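Local atomic coordinates of caprin-1 (Homo sapiens, PDB entry 4WBE), a protein that binds mRNAs to regulate their transport, translation and/or stability, and is essential for the formation of cytoplasmic stress granules. Residues 1-4 with 5-9; 96-99 with 100-103; 111-114 with 115-118. All coordinates share one frame; numbering follows the deposited sequence.

Overall arrangement
All three contacts are local, each made within one continuous run of the Caprin-1 dimerization domain, which is the part of the protein seen here. Contact 1 covers the first turns of helix 2-27, at the exposed amino end of the chain. Contact 2 starts helix 99-111 and contact 3 follows its end, so that the two bracket one helix with centres about 22 Å and nearest atoms about 7 Å apart. Contact 1 stands off from both, its centre about 29 Å from that of contact 2 and about 30 Å from that of contact 3. Contacts 1 and 3 touch the second subunit, whereas contact 2 is made inside its own chain.

Contact 1 (1-4 with 5-9); sequences RREQ and LMREE
Q4 and E8 run side by side in the same direction, one helical turn apart, and NE2 of Q4 gives a long, weak hydrogen bond to OE2 of E8 at 3.5 Å. The amide and the carboxylate are turned 80° against each other. With an alanine at E8, the Q4 amide would probably lose its carboxylate partner and be freer to turn. Close packing is found nearer the backbone. CG of E8 rests 3.3 Å from the carbonyl O of Q4, and that oxygen accepts from the backbone N of E8 at 3.0 Å. The same i to i+4 bonding joins R2 with M6 and E3 with R7; these are the first two turns of helix 2-27, part of which is predicted to form a coiled coil. R7 is folded back over the backbone here. Its CG lies beside its own backbone N (chi1 -71°) and the chain bends again at chi3 (-61°), which lays one guanidinium face over O of E3, with CA of Q4 on that same face. NH1 of R7 also comes within 3.4 Å of CB of E3, while the E3 carboxylate stays farther off, OE1 being 4.1 Å from NH1, too far for a salt bridge, though the charges may still attract. In the dimer E8 also packs on W84 of the second subunit, and R7 on R7 of that subunit. The side formed by R1 with L5 and R2 with M6 is looser and exposed. There R1, poorly ordered, brings the edge of its guanidinium to L5, with NH1 3.6 Å from CG, and the aliphatic part of R2 meets M6 where CG approaches CE at 4.1 Å.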
ATOM      1  N   ARG A   1      11.185 -15.229 -21.068  1.00 72.51           N
ATOM      2  CA  ARG A   1      10.313 -16.272 -20.544  1.00 75.91           C
ATOM      3  C   ARG A   1      10.595 -16.543 -19.064  1.00 75.99           C
ATOM      4  O   ARG A   1       9.675 -16.538 -18.243  1.00 72.66           O
ATOM      5  CB  ARG A   1      10.476 -17.548 -21.374  1.00 83.03           C
ATOM      6  CG  ARG A   1       9.898 -18.803 -20.743  1.00 87.28           C
ATOM      7  CD  ARG A   1       8.410 -18.679 -20.462  1.00 87.96           C
ATOM      8  NE  ARG A   1       7.919 -19.811 -19.682  1.00 88.37           N
ATOM      9  CZ  ARG A   1       7.901 -19.850 -18.355  1.00 86.71           C
ATOM     10  NH1 ARG A   1       8.341 -18.815 -17.653  1.00 84.77           N
ATOM     11  NH2 ARG A   1       7.438 -20.923 -17.730  1.00 87.96           N
ATOM     12  N   ARG A   2      11.860 -16.766 -18.718  1.00 57.23           N
ATOM     13  CA  ARG A   2      12.229 -16.846 -17.309  1.00 52.00           C
ATOM     14  C   ARG A   2      12.489 -15.441 -16.798  1.00 46.54           C
ATOM     15  O   ARG A   2      12.345 -15.165 -15.609  1.00 42.98           O
ATOM     16  CB  ARG A   2      13.452 -17.722 -17.046  1.00 47.50           C
ATOM     17  CG  ARG A   2      13.599 -17.999 -15.548  1.00 45.63           C
ATOM     18  CD  ARG A   2      14.726 -18.937 -15.193  1.00 40.90           C
ATOM     19  NE  ARG A   2      16.016 -18.266 -15.250  1.00 43.50           N
ATOM     20  CZ  ARG A   2      17.180 -18.899 -15.251  1.00 43.89           C
ATOM     21  NH1 ARG A   2      17.210 -20.220 -15.191  1.00 41.63           N
ATOM     22  NH2 ARG A   2      18.311 -18.213 -15.307  1.00 41.50           N
ATOM     23  N   GLU A   3      12.886 -14.555 -17.706  1.00 55.28           N
ATOM     24  CA  GLU A   3      12.998 -13.141 -17.383  1.00 56.16           C
ATOM     25  C   GLU A   3      11.622 -12.594 -17.012  1.00 51.19           C
ATOM     26  O   GLU A   3      11.516 -11.616 -16.278  1.00 49.45           O
ATOM     27  CB  GLU A   3      13.611 -12.366 -18.550  1.00 61.31           C
ATOM     28  CG  GLU A   3      15.105 -12.623 -18.720  1.00 71.03           C
ATOM     29  CD  GLU A   3      15.690 -11.933 -19.939  1.00 78.35           C
ATOM     30  OE1 GLU A   3      14.909 -11.380 -20.742  1.00 81.35           O
ATOM     31  OE2 GLU A   3      16.930 -11.955 -20.098  1.00 79.79           O
ATOM     32  N   GLN A   4      10.578 -13.233 -17.530  1.00 43.85           N
ATOM     33  CA  GLN A   4       9.205 -12.878 -17.189  1.00 44.97           C
ATOM     34  C   GLN A   4       8.928 -13.217 -15.726  1.00 42.94           C
ATOM     35  O   GLN A   4       8.442 -12.375 -14.965  1.00 37.88           O
ATOM     36  CB  GLN A   4       8.227 -13.616 -18.104  1.00 48.51           C
ATOM     37  CG  GLN A   4       6.757 -13.343 -17.814  1.00 53.62           C
ATOM     38  CD  GLN A   4       5.822 -14.240 -18.616  1.00 63.28           C
ATOM     39  OE1 GLN A   4       6.267 -15.078 -19.403  1.00 66.62           O
ATOM     40  NE2 GLN A   4       4.518 -14.058 -18.425  1.00 64.68           N
ATOM     41  N   LEU A   5       9.225 -14.454 -15.340  1.00 41.47           N
ATOM     42  CA  LEU A   5       9.066 -14.879 -13.953  1.00 39.26           C
ATOM     43  C   LEU A   5       9.896 -14.006 -13.014  1.00 33.81           C
ATOM     44  O   LEU A   5       9.432 -13.635 -11.931  1.00 33.91           O
ATOM     45  CB  LEU A   5       9.440 -16.354 -13.781  1.00 45.79           C
ATOM     46  CG  LEU A   5       8.472 -17.392 -14.364  1.00 52.37           C
ATOM     47  CD1 LEU A   5       8.942 -18.817 -14.069  1.00 57.35           C
ATOM     48  CD2 LEU A   5       7.051 -17.179 -13.868  1.00 53.42           C
ATOM     49  N   MET A   6      11.115 -13.669 -13.433  1.00 30.03           N
ATOM     50  CA  MET A   6      11.979 -12.825 -12.604  1.00 27.53           C
ATOM     51  C   MET A   6      11.410 -11.421 -12.406  1.00 25.33           C
ATOM     52  O   MET A   6      11.512 -10.853 -11.323  1.00 22.61           O
ATOM     53  CB  MET A   6      13.404 -12.740 -13.168  1.00 26.05           C
ATOM     54  CG  MET A   6      14.159 -14.065 -13.188  1.00 33.86           C
ATOM     55  SD  MET A   6      14.180 -14.890 -11.574  1.00 37.14           S
ATOM     56  CE  MET A   6      13.059 -16.220 -11.932  1.00 26.76           C
ATOM     57  N   ARG A   7      10.833 -10.863 -13.463  1.00 31.00           N
ATOM     58  CA  ARG A   7      10.215  -9.548 -13.370  1.00 29.64           C
ATOM     59  C   ARG A   7       8.984  -9.577 -12.466  1.00 25.67           C
ATOM     60  O   ARG A   7       8.748  -8.656 -11.688  1.00 26.76           O
ATOM     61  CB  ARG A   7       9.887  -9.006 -14.774  1.00 32.93           C
ATOM     62  CG  ARG A   7      11.150  -8.616 -15.558  1.00 43.63           C
ATOM     63  CD  ARG A   7      10.884  -7.766 -16.804  1.00 53.03           C
ATOM     64  NE  ARG A   7      10.046  -8.428 -17.802  1.00 59.49           N
ATOM     65  CZ  ARG A   7      10.509  -9.228 -18.759  1.00 65.38           C
ATOM     66  NH1 ARG A   7      11.808  -9.486 -18.846  1.00 67.40           N
ATOM     67  NH2 ARG A   7       9.669  -9.779 -19.626  1.00 69.27           N
ATOM     68  N   GLU A   8       8.200 -10.641 -12.578  1.00 26.91           N
ATOM     69  CA  GLU A   8       7.023 -10.808 -11.737  1.00 25.92           C
ATOM     70  C   GLU A   8       7.397 -10.945 -10.253  1.00 25.20           C
ATOM     71  O   GLU A   8       6.727 -10.389  -9.375  1.00 19.36           O
ATOM     72  CB  GLU A   8       6.166 -11.964 -12.264  1.00 31.12           C
ATOM     73  CG  GLU A   8       5.539 -11.645 -13.634  1.00 40.61           C
ATOM     74  CD  GLU A   8       4.750 -12.797 -14.231  1.00 52.66           C
ATOM     75  OE1 GLU A   8       4.736 -13.895 -13.632  1.00 54.84           O
ATOM     76  OE2 GLU A   8       4.134 -12.600 -15.303  1.00 57.93           O
ATOM     77  N   GLU A   9       8.476 -11.669  -9.980  1.00 32.80           N
ATOM     78  CA  GLU A   9       8.970 -11.805  -8.620  1.00 33.09           C
ATOM     79  C   GLU A   9       9.428 -10.458  -8.076  1.00 28.59           C
ATOM     80  O   GLU A   9       9.109 -10.091  -6.949  1.00 27.81           O
ATOM     81  CB  GLU A   9      10.150 -12.778  -8.580  1.00 36.01           C
ATOM     82  CG  GLU A   9      10.668 -13.034  -7.175  1.00 37.68           C
ATOM     83  CD  GLU A   9       9.704 -13.884  -6.369  1.00 45.50           C
ATOM     84  OE1 GLU A   9       9.350 -14.981  -6.852  1.00 49.83           O
ATOM     85  OE2 GLU A   9       9.282 -13.454  -5.271  1.00 44.45           O
TER

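Contact 2 (96-99 with 100-103); sequences GTTY and KVLK
T97 lays its hydroxyl against the isopropyl group of V101, OG1 coming within 3.3 Å of CB. The oxygen reaches it because it stands opposite the backbone N across the CA-CB bond (chi1 176°), and both methyls of V101 are near it as well. The other branch of T97 turns elsewhere, CG2 making a looser apolar contact with CG of L102 at 4.2 Å. T98 approaches V101 from another quarter, the two side chains crossing at about a right angle. Its OG1, placed between the backbone N and the carbonyl carbon (chi1 64°), takes the N-H of V101 in a 3.0 Å hydrogen bond with an angle of 158° at the hydrogen. T98 is thus the N-cap of helix 99-111, its side chain capping an amide of the first turn. CG2 of V101 also comes close to this hydroxyl, 3.3 Å from OG1, so that both threonine oxygens lie close to the valine. Ordinary helical bonding then takes over, with N of L102 bonded to O of T98 at 3.1 Å and N of K103 to O of Y99 at 2.8 Å. The L102 side chain sits close to its own turn, CG 3.5 Å from O of T98. The contact therefore marks the passage from strand 97-98, half of a small antiparallel hairpin with strand 93-94, into the last helix. Y99 and L102 are buried on the inner side, both packed against F58 of helix 49-62 and V94 of strand 93-94; the Y99 hydroxyl bonds to ND1 of H82 in helix 77-88, and NZ of K103 reaches O of L87 in that same helix.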
ATOM      1  N   GLY A  96      13.404  18.199   0.033  1.00 29.62           N
ATOM      2  CA  GLY A  96      14.645  18.921   0.234  1.00 33.52           C
ATOM      3  C   GLY A  96      15.866  18.013   0.206  1.00 37.61           C
ATOM      4  O   GLY A  96      16.981  18.450   0.499  1.00 39.80           O
ATOM      5  N   THR A  97      15.662  16.751  -0.161  1.00 36.14           N
ATOM      6  CA  THR A  97      16.766  15.805  -0.283  1.00 30.16           C
ATOM      7  C   THR A  97      16.564  14.962  -1.544  1.00 29.54           C
ATOM      8  O   THR A  97      16.016  15.447  -2.535  1.00 31.41           O
ATOM      9  CB  THR A  97      16.908  14.919   0.983  1.00 35.88           C
ATOM     10  OG1 THR A  97      17.934  13.936   0.789  1.00 37.23           O
ATOM     11  CG2 THR A  97      15.592  14.233   1.322  1.00 33.24           C
ATOM     12  N   THR A  98      16.995  13.706  -1.510  1.00 29.84           N
ATOM     13  CA  THR A  98      16.792  12.807  -2.641  1.00 28.74           C
ATOM     14  C   THR A  98      16.102  11.524  -2.202  1.00 25.10           C
ATOM     15  O   THR A  98      16.111  11.180  -1.018  1.00 22.92           O
ATOM     16  CB  THR A  98      18.125  12.415  -3.304  1.00 31.55           C
ATOM     17  OG1 THR A  98      18.917  11.663  -2.378  1.00 33.73           O
ATOM     18  CG2 THR A  98      18.895  13.648  -3.751  1.00 36.41           C
ATOM     19  N   TYR A  99      15.524  10.813  -3.163  1.00 26.49           N
ATOM     20  CA  TYR A  99      14.952   9.501  -2.901  1.00 23.14           C
ATOM     21  C   TYR A  99      16.051   8.532  -2.486  1.00 24.85           C
ATOM     22  O   TYR A  99      15.810   7.600  -1.715  1.00 21.69           O
ATOM     23  CB  TYR A  99      14.234   8.972  -4.138  1.00 19.09           C
ATOM     24  CG  TYR A  99      12.989   9.737  -4.499  1.00 21.28           C
ATOM     25  CD1 TYR A  99      11.789   9.499  -3.845  1.00 19.71           C
ATOM     26  CD2 TYR A  99      13.011  10.689  -5.503  1.00 25.59           C
ATOM     27  CE1 TYR A  99      10.639  10.199  -4.174  1.00 19.41           C
ATOM     28  CE2 TYR A  99      11.871  11.394  -5.842  1.00 24.08           C
ATOM     29  CZ  TYR A  99      10.689  11.143  -5.178  1.00 22.55           C
ATOM     30  OH  TYR A  99       9.562  11.847  -5.523  1.00 23.13           O
ATOM     31  N   LYS A 100      17.253   8.747  -3.014  1.00 24.22           N
ATOM     32  CA  LYS A 100      18.397   7.916  -2.650  1.00 27.85           C
ATOM     33  C   LYS A 100      18.701   8.000  -1.157  1.00 21.77           C
ATOM     34  O   LYS A 100      18.953   6.984  -0.507  1.00 24.59           O
ATOM     35  CB  LYS A 100      19.633   8.304  -3.460  1.00 30.98           C
ATOM     36  CG  LYS A 100      20.829   7.414  -3.185  1.00 35.25           C
ATOM     37  CD  LYS A 100      22.041   7.847  -3.993  1.00 43.11           C
ATOM     38  CE  LYS A 100      23.258   6.993  -3.668  1.00 47.65           C
ATOM     39  NZ  LYS A 100      24.350   7.191  -4.662  1.00 51.15           N
ATOM     40  N   VAL A 101      18.672   9.211  -0.616  1.00 21.39           N
ATOM     41  CA  VAL A 101      18.894   9.410   0.818  1.00 23.17           C
ATOM     42  C   VAL A 101      17.741   8.848   1.655  1.00 20.76           C
ATOM     43  O   VAL A 101      17.964   8.270   2.721  1.00 23.78           O
ATOM     44  CB  VAL A 101      19.118  10.900   1.156  1.00 29.34           C
ATOM     45  CG1 VAL A 101      19.095  11.131   2.663  1.00 31.21           C
ATOM     46  CG2 VAL A 101      20.424  11.401   0.544  1.00 29.00           C
ATOM     47  N   LEU A 102      16.512   9.050   1.187  1.00 23.83           N
ATOM     48  CA  LEU A 102      15.340   8.523   1.874  1.00 22.76           C
ATOM     49  C   LEU A 102      15.346   6.996   1.917  1.00 18.50           C
ATOM     50  O   LEU A 102      15.008   6.393   2.938  1.00 18.94           O
ATOM     51  CB  LEU A 102      14.055   9.024   1.213  1.00 20.61           C
ATOM     52  CG  LEU A 102      13.726  10.508   1.397  1.00 23.15           C
ATOM     53  CD1 LEU A 102      12.418  10.842   0.702  1.00 19.54           C
ATOM     54  CD2 LEU A 102      13.645  10.851   2.875  1.00 24.49           C
ATOM     55  N   LYS A 103      15.726   6.377   0.803  1.00 15.90           N
ATOM     56  CA  LYS A 103      15.813   4.928   0.735  1.00 16.34           C
ATOM     57  C   LYS A 103      16.855   4.412   1.734  1.00 16.68           C
ATOM     58  O   LYS A 103      16.626   3.414   2.418  1.00 18.13           O
ATOM     59  CB  LYS A 103      16.156   4.465  -0.681  1.00 17.01           C
ATOM     60  CG  LYS A 103      16.328   2.956  -0.777  1.00 16.59           C
ATOM     61  CD  LYS A 103      16.699   2.518  -2.183  1.00 18.73           C
ATOM     62  CE  LYS A 103      16.909   1.014  -2.240  1.00 17.30           C
ATOM     63  NZ  LYS A 103      17.185   0.591  -3.637  1.00 20.07           N
TER

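Contact 3 (111-114 with 115-118); sequences QSNY and FDST
An ST turn followed by a short 3-10 turn carries the chain away from helix 99-111 and brings two aromatic rings, those of Y114 and F115, into a T-shaped stack. The edge of Y114 is directed at the face of F115: CD2 of Y114 stands 3.5 Å above the ring plane of F115, over its centre, with the planes at 87° and the centroids 4.9 Å apart. The first torsions help to set the two rings this way, CG of Y114 lying opposite its backbone N (chi1 175°) and that of F115 opposite its carbonyl carbon (chi1 -68°). The turn before them begins at S112, whose OG accepts from N of Y114 at 3.1 Å and is itself bonded to O of V109. N113, the first residue to leave the helix, has positive phi. Its carbonyl O accepts from N of D116 at 3.1 Å, but the donor stands well above the carbonyl plane, and the next bond, from N of S117 to O of Y114, is long and weak at 3.5 Å. N113 and D116 also send their side chains the same way, the amide and carboxylate nearly parallel, one layered over the other. OD1 of N113 and OD2 of D116 are 3.3 Å apart, two acceptors that cannot bond each other and instead share R71 of the second subunit: D116 OD2 forms a salt bridge with it, and N113 OD1 a weak hydrogen bond. F115 is buried against Y23, V24 and K27 of helix 2-27 and also packs on L72 of the second subunit, while Y114 lies on V33 and L37 of helix 31-39 with its hydroxyl bonded to D36.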
ATOM      1  N   GLN A 111      16.463  -2.508   8.785  1.00 14.75           N
ATOM      2  CA  GLN A 111      17.557  -3.389   9.175  1.00 20.76           C
ATOM      3  C   GLN A 111      17.904  -3.295  10.662  1.00 26.83           C
ATOM      4  O   GLN A 111      18.679  -4.090  11.180  1.00 29.99           O
ATOM      5  CB  GLN A 111      18.773  -3.159   8.266  1.00 22.51           C
ATOM      6  CG  GLN A 111      18.516  -3.644   6.824  1.00 20.94           C
ATOM      7  CD  GLN A 111      19.600  -3.242   5.837  1.00 23.45           C
ATOM      8  OE1 GLN A 111      20.740  -2.986   6.215  1.00 31.97           O
ATOM      9  NE2 GLN A 111      19.240  -3.171   4.561  1.00 22.17           N
ATOM     10  N   SER A 112      17.327  -2.317  11.348  1.00 22.31           N
ATOM     11  CA  SER A 112      17.545  -2.179  12.779  1.00 27.58           C
ATOM     12  C   SER A 112      16.854  -3.316  13.519  1.00 31.13           C
ATOM     13  O   SER A 112      17.206  -3.641  14.653  1.00 31.65           O
ATOM     14  CB  SER A 112      16.973  -0.850  13.260  1.00 23.25           C
ATOM     15  OG  SER A 112      15.569  -0.941  13.385  1.00 23.53           O
ATOM     16  N   ASN A 113      15.853  -3.894  12.859  1.00 25.61           N
ATOM     17  CA  ASN A 113      14.998  -4.940  13.417  1.00 22.44           C
ATOM     18  C   ASN A 113      14.139  -4.515  14.607  1.00 23.94           C
ATOM     19  O   ASN A 113      13.606  -5.359  15.324  1.00 25.40           O
ATOM     20  CB  ASN A 113      15.785  -6.219  13.694  1.00 34.77           C
ATOM     21  CG  ASN A 113      16.422  -6.770  12.441  1.00 33.54           C
ATOM     22  OD1 ASN A 113      15.865  -6.651  11.336  1.00 27.85           O
ATOM     23  ND2 ASN A 113      17.585  -7.375  12.594  1.00 32.76           N
ATOM     24  N   TYR A 114      14.016  -3.205  14.810  1.00 24.98           N
ATOM     25  CA  TYR A 114      13.135  -2.672  15.847  1.00 24.98           C
ATOM     26  C   TYR A 114      11.720  -3.207  15.657  1.00 26.70           C
ATOM     27  O   TYR A 114      11.056  -3.616  16.614  1.00 25.05           O
ATOM     28  CB  TYR A 114      13.119  -1.138  15.799  1.00 25.01           C
ATOM     29  CG  TYR A 114      12.131  -0.504  16.755  1.00 25.18           C
ATOM     30  CD1 TYR A 114      12.465  -0.304  18.091  1.00 31.44           C
ATOM     31  CD2 TYR A 114      10.879  -0.087  16.323  1.00 19.94           C
ATOM     32  CE1 TYR A 114      11.572   0.272  18.977  1.00 32.13           C
ATOM     33  CE2 TYR A 114       9.973   0.496  17.203  1.00 25.31           C
ATOM     34  CZ  TYR A 114      10.330   0.676  18.529  1.00 30.64           C
ATOM     35  OH  TYR A 114       9.437   1.251  19.405  1.00 31.20           O
ATOM     36  N   PHE A 115      11.279  -3.228  14.401  1.00 24.55           N
ATOM     37  CA  PHE A 115       9.913  -3.603  14.070  1.00 23.68           C
ATOM     38  C   PHE A 115       9.690  -5.111  13.939  1.00 27.29           C
ATOM     39  O   PHE A 115       8.608  -5.547  13.540  1.00 31.91           O
ATOM     40  CB  PHE A 115       9.432  -2.852  12.821  1.00 20.04           C
ATOM     41  CG  PHE A 115       9.258  -1.378  13.044  1.00 17.67           C
ATOM     42  CD1 PHE A 115       8.173  -0.899  13.771  1.00 19.09           C
ATOM     43  CD2 PHE A 115      10.171  -0.470  12.530  1.00 16.65           C
ATOM     44  CE1 PHE A 115       8.008   0.461  13.988  1.00 15.60           C
ATOM     45  CE2 PHE A 115      10.016   0.891  12.738  1.00 16.48           C
ATOM     46  CZ  PHE A 115       8.932   1.360  13.468  1.00 17.59           C
ATOM     47  N   ASP A 116      10.711  -5.902  14.271  1.00 22.66           N
ATOM     48  CA  ASP A 116      10.557  -7.351  14.338  1.00 25.17           C
ATOM     49  C   ASP A 116       9.799  -7.749  15.604  1.00 31.39           C
ATOM     50  O   ASP A 116       9.238  -8.841  15.681  1.00 33.66           O
ATOM     51  CB  ASP A 116      11.905  -8.069  14.273  1.00 25.47           C
ATOM     52  CG  ASP A 116      12.467  -8.135  12.868  1.00 26.66           C
ATOM     53  OD1 ASP A 116      11.765  -7.740  11.910  1.00 22.95           O
ATOM     54  OD2 ASP A 116      13.615  -8.599  12.723  1.00 27.98           O
ATOM     55  N   SER A 117       9.778  -6.870  16.600  1.00 40.01           N
ATOM     56  CA  SER A 117       8.937  -7.125  17.754  1.00 45.00           C
ATOM     57  C   SER A 117       7.680  -6.284  17.579  1.00 45.31           C
ATOM     58  O   SER A 117       7.702  -5.260  16.891  1.00 43.13           O
ATOM     59  CB  SER A 117       9.644  -6.718  19.050  1.00 47.52           C
ATOM     60  OG  SER A 117      10.999  -7.127  19.072  1.00 52.10           O
ATOM     61  N   THR A 118       6.584  -6.723  18.191  1.00 45.14           N
ATOM     62  CA  THR A 118       5.344  -5.952  18.187  1.00 47.30           C
ATOM     63  C   THR A 118       5.263  -5.236  19.536  1.00 53.92           C
ATOM     64  O   THR A 118       5.643  -5.809  20.557  1.00 58.44           O
ATOM     65  CB  THR A 118       4.118  -6.866  17.970  1.00 44.68           C
ATOM     66  OG1 THR A 118       3.772  -7.518  19.199  1.00 49.82           O
ATOM     67  CG2 THR A 118       4.430  -7.928  16.921  1.00 42.30           C
TER